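Long-range contact in L-Ala-D/L-Glu Epimerase (Escherichia coli, PDB 1JPD), which belongs to the enolase superfamily and pairs a mandelate racemase-like N-terminal domain with a TIM-barrel-like C-terminal domain: residues A[180-185]-A[208-213]. Numbering follows the deposited sequence.
Sequences ANESWR and LPAQDD
Leu208 reaches the backbone of Trp184 and Arg185 with one methyl, CD2. The two segments are loops at the C-terminal ends of adjacent parallel barrel strands, in the TIM-barrel-like domain of an enolase-superfamily protein. Residues 180-185 follow strand 175-179, and residues 208-213 follow strand 203-205. CD2 of Leu208 comes 3.2 Å from Trp184 O and also touches Arg185 C. Leu189 of helix 189-198 also packs on this leucine. The Trp184 indole turns from the leucine, and its NE1 is hydrogen-bonded to Asp156 O.

Pro209 comes next and sits between two side chains. Its CA lies 3.3 Å from Glu182 OE2. On the ring, CG of Pro209 is 3.7 Å from Glu182 O and also meets Arg185 NH1. The Arg185 chain bends at chi2 (-66°) and crosses the proline at about a right angle. That bend brings NH1 of Arg185 back to its neighbour's carbonyl, Trp184 O, at 2.7 Å. The carbonyl oxygen lies close to the guanidinium plane, but the donor stands well above the carbonyl plane.

Pro209 also opens a type I beta turn, closed by the bond from Asp212 N to Pro209 O. Ala210, the second residue of that turn, makes the one hydrogen bond between the segments. Glu182 belongs to a type I' turn running from Ala180 to Ser183, and its chain is extended past CG. The carboxylate thus reaches the second turn, splitting its oxygens between two partners. OE1 forms a salt bridge with Arg53. OE2 of Glu182 accepts from Ala210 N at 2.7 Å, nearly in line with its C-O bond, with an N-H...O angle of 161°.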
loop_
_atom_site.group_PDB
_atom_site.type_symbol
_atom_site.label_atom_id
_atom_site.label_comp_id
_atom_site.label_asym_id
_atom_site.label_seq_id
_atom_site.Cartn_x
_atom_site.Cartn_y
_atom_site.Cartn_z
ATOM N N ALA A 180 9.859 10.573 2.314
ATOM C CA ALA A 180 11.238 10.888 1.960
ATOM C C ALA A 180 11.824 9.748 1.132
ATOM O O ALA A 180 12.955 9.827 0.642
ATOM C CB ALA A 180 12.068 11.126 3.222
ATOM N N ASN A 181 11.044 8.679 1.009
ATOM C CA ASN A 181 11.408 7.519 0.203
ATOM C C ASN A 181 12.889 7.074 0.251
ATOM O O ASN A 181 13.547 6.963 -0.786
ATOM C CB ASN A 181 10.997 7.813 -1.246
ATOM C CG ASN A 181 10.969 6.572 -2.118
ATOM O OD1 ASN A 181 11.374 6.624 -3.285
ATOM N ND2 ASN A 181 10.477 5.448 -1.565
ATOM N N GLU A 182 13.409 6.823 1.448
ATOM C CA GLU A 182 14.793 6.375 1.627
ATOM C C GLU A 182 15.904 7.306 1.115
ATOM O O GLU A 182 17.048 6.873 0.964
ATOM C CB GLU A 182 14.980 4.991 0.987
ATOM C CG GLU A 182 14.126 3.899 1.590
ATOM C CD GLU A 182 14.434 2.523 1.030
ATOM O OE1 GLU A 182 14.161 2.274 -0.163
ATOM O OE2 GLU A 182 14.952 1.680 1.788
ATOM N N SER A 183 15.604 8.577 0.872
ATOM C CA SER A 183 16.631 9.478 0.351
ATOM C C SER A 183 17.349 10.328 1.400
ATOM O O SER A 183 18.353 10.973 1.092
ATOM C CB SER A 183 16.030 10.399 -0.714
ATOM O OG SER A 183 15.070 11.269 -0.143
ATOM N N TRP A 184 16.847 10.330 2.632
ATOM C CA TRP A 184 17.461 11.128 3.692
ATOM C C TRP A 184 18.604 10.401 4.386
ATOM O O TRP A 184 18.785 9.200 4.201
ATOM C CB TRP A 184 16.401 11.534 4.716
ATOM C CG TRP A 184 15.450 12.584 4.207
ATOM C CD1 TRP A 184 15.291 12.999 2.911
ATOM C CD2 TRP A 184 14.487 13.317 4.979
ATOM N NE1 TRP A 184 14.289 13.936 2.830
ATOM C CE2 TRP A 184 13.777 14.149 4.082
ATOM C CE3 TRP A 184 14.150 13.345 6.340
ATOM C CZ2 TRP A 184 12.756 15.002 4.502
ATOM C CZ3 TRP A 184 13.132 14.193 6.756
ATOM C CH2 TRP A 184 12.447 15.008 5.839
ATOM N N ARG A 185 19.378 11.127 5.186
ATOM C CA ARG A 185 20.500 10.519 5.892
ATOM C C ARG A 185 20.473 10.757 7.400
ATOM O O ARG A 185 19.732 11.612 7.896
ATOM C CB ARG A 185 21.823 11.015 5.296
ATOM C CG ARG A 185 22.072 10.535 3.862
ATOM C CD ARG A 185 22.267 9.006 3.785
ATOM N NE ARG A 185 22.408 8.539 2.404
ATOM C CZ ARG A 185 21.399 8.132 1.631
ATOM N NH1 ARG A 185 20.157 8.115 2.097
ATOM N NH2 ARG A 185 21.628 7.768 0.375
ATOM N N LEU A 208 15.042 6.898 5.935
ATOM C CA LEU A 208 16.316 6.210 5.716
ATOM C C LEU A 208 16.170 4.862 5.006
ATOM O O LEU A 208 15.105 4.248 5.028
ATOM C CB LEU A 208 17.042 5.998 7.053
ATOM C CG LEU A 208 17.321 7.231 7.919
ATOM C CD1 LEU A 208 18.080 6.799 9.165
ATOM C CD2 LEU A 208 18.123 8.252 7.143
ATOM N N PRO A 209 17.247 4.391 4.357
ATOM C CA PRO A 209 17.230 3.111 3.644
ATOM C C PRO A 209 16.862 1.973 4.591
ATOM O O PRO A 209 17.313 1.953 5.732
ATOM C CB PRO A 209 18.662 2.991 3.134
ATOM C CG PRO A 209 19.048 4.417 2.885
ATOM C CD PRO A 209 18.519 5.100 4.122
ATOM N N ALA A 210 16.056 1.027 4.118
ATOM C CA ALA A 210 15.640 -0.104 4.943
ATOM C C ALA A 210 16.807 -0.885 5.538
ATOM O O ALA A 210 16.674 -1.495 6.600
ATOM C CB ALA A 210 14.768 -1.051 4.134
ATOM N N GLN A 211 17.947 -0.875 4.859
ATOM C CA GLN A 211 19.092 -1.622 5.344
ATOM C C GLN A 211 20.102 -0.765 6.097
ATOM O O GLN A 211 21.249 -1.166 6.281
ATOM C CB GLN A 211 19.773 -2.363 4.187
ATOM C CG GLN A 211 20.502 -1.479 3.175
ATOM C CD GLN A 211 19.583 -0.802 2.154
ATOM O OE1 GLN A 211 20.058 -0.248 1.162
ATOM N NE2 GLN A 211 18.276 -0.845 2.393
ATOM N N ASP A 212 19.670 0.410 6.540
ATOM C CA ASP A 212 20.537 1.307 7.301
ATOM C C ASP A 212 19.714 2.409 7.964
ATOM O O ASP A 212 19.930 3.597 7.725
ATOM C CB ASP A 212 21.618 1.901 6.392
ATOM C CG ASP A 212 23.021 1.438 6.772
ATOM O OD1 ASP A 212 23.912 1.400 5.893
ATOM O OD2 ASP A 212 23.239 1.118 7.961
ATOM N N ASP A 213 18.779 1.993 8.812
ATOM C CA ASP A 213 17.895 2.921 9.508
ATOM C C ASP A 213 18.087 2.929 11.032
ATOM O O ASP A 213 17.175 3.292 11.782
ATOM C CB ASP A 213 16.427 2.590 9.172
ATOM C CG ASP A 213 15.999 1.209 9.672
ATOM O OD1 ASP A 213 14.793 0.879 9.584
ATOM O OD2 ASP A 213 16.865 0.446 10.151
#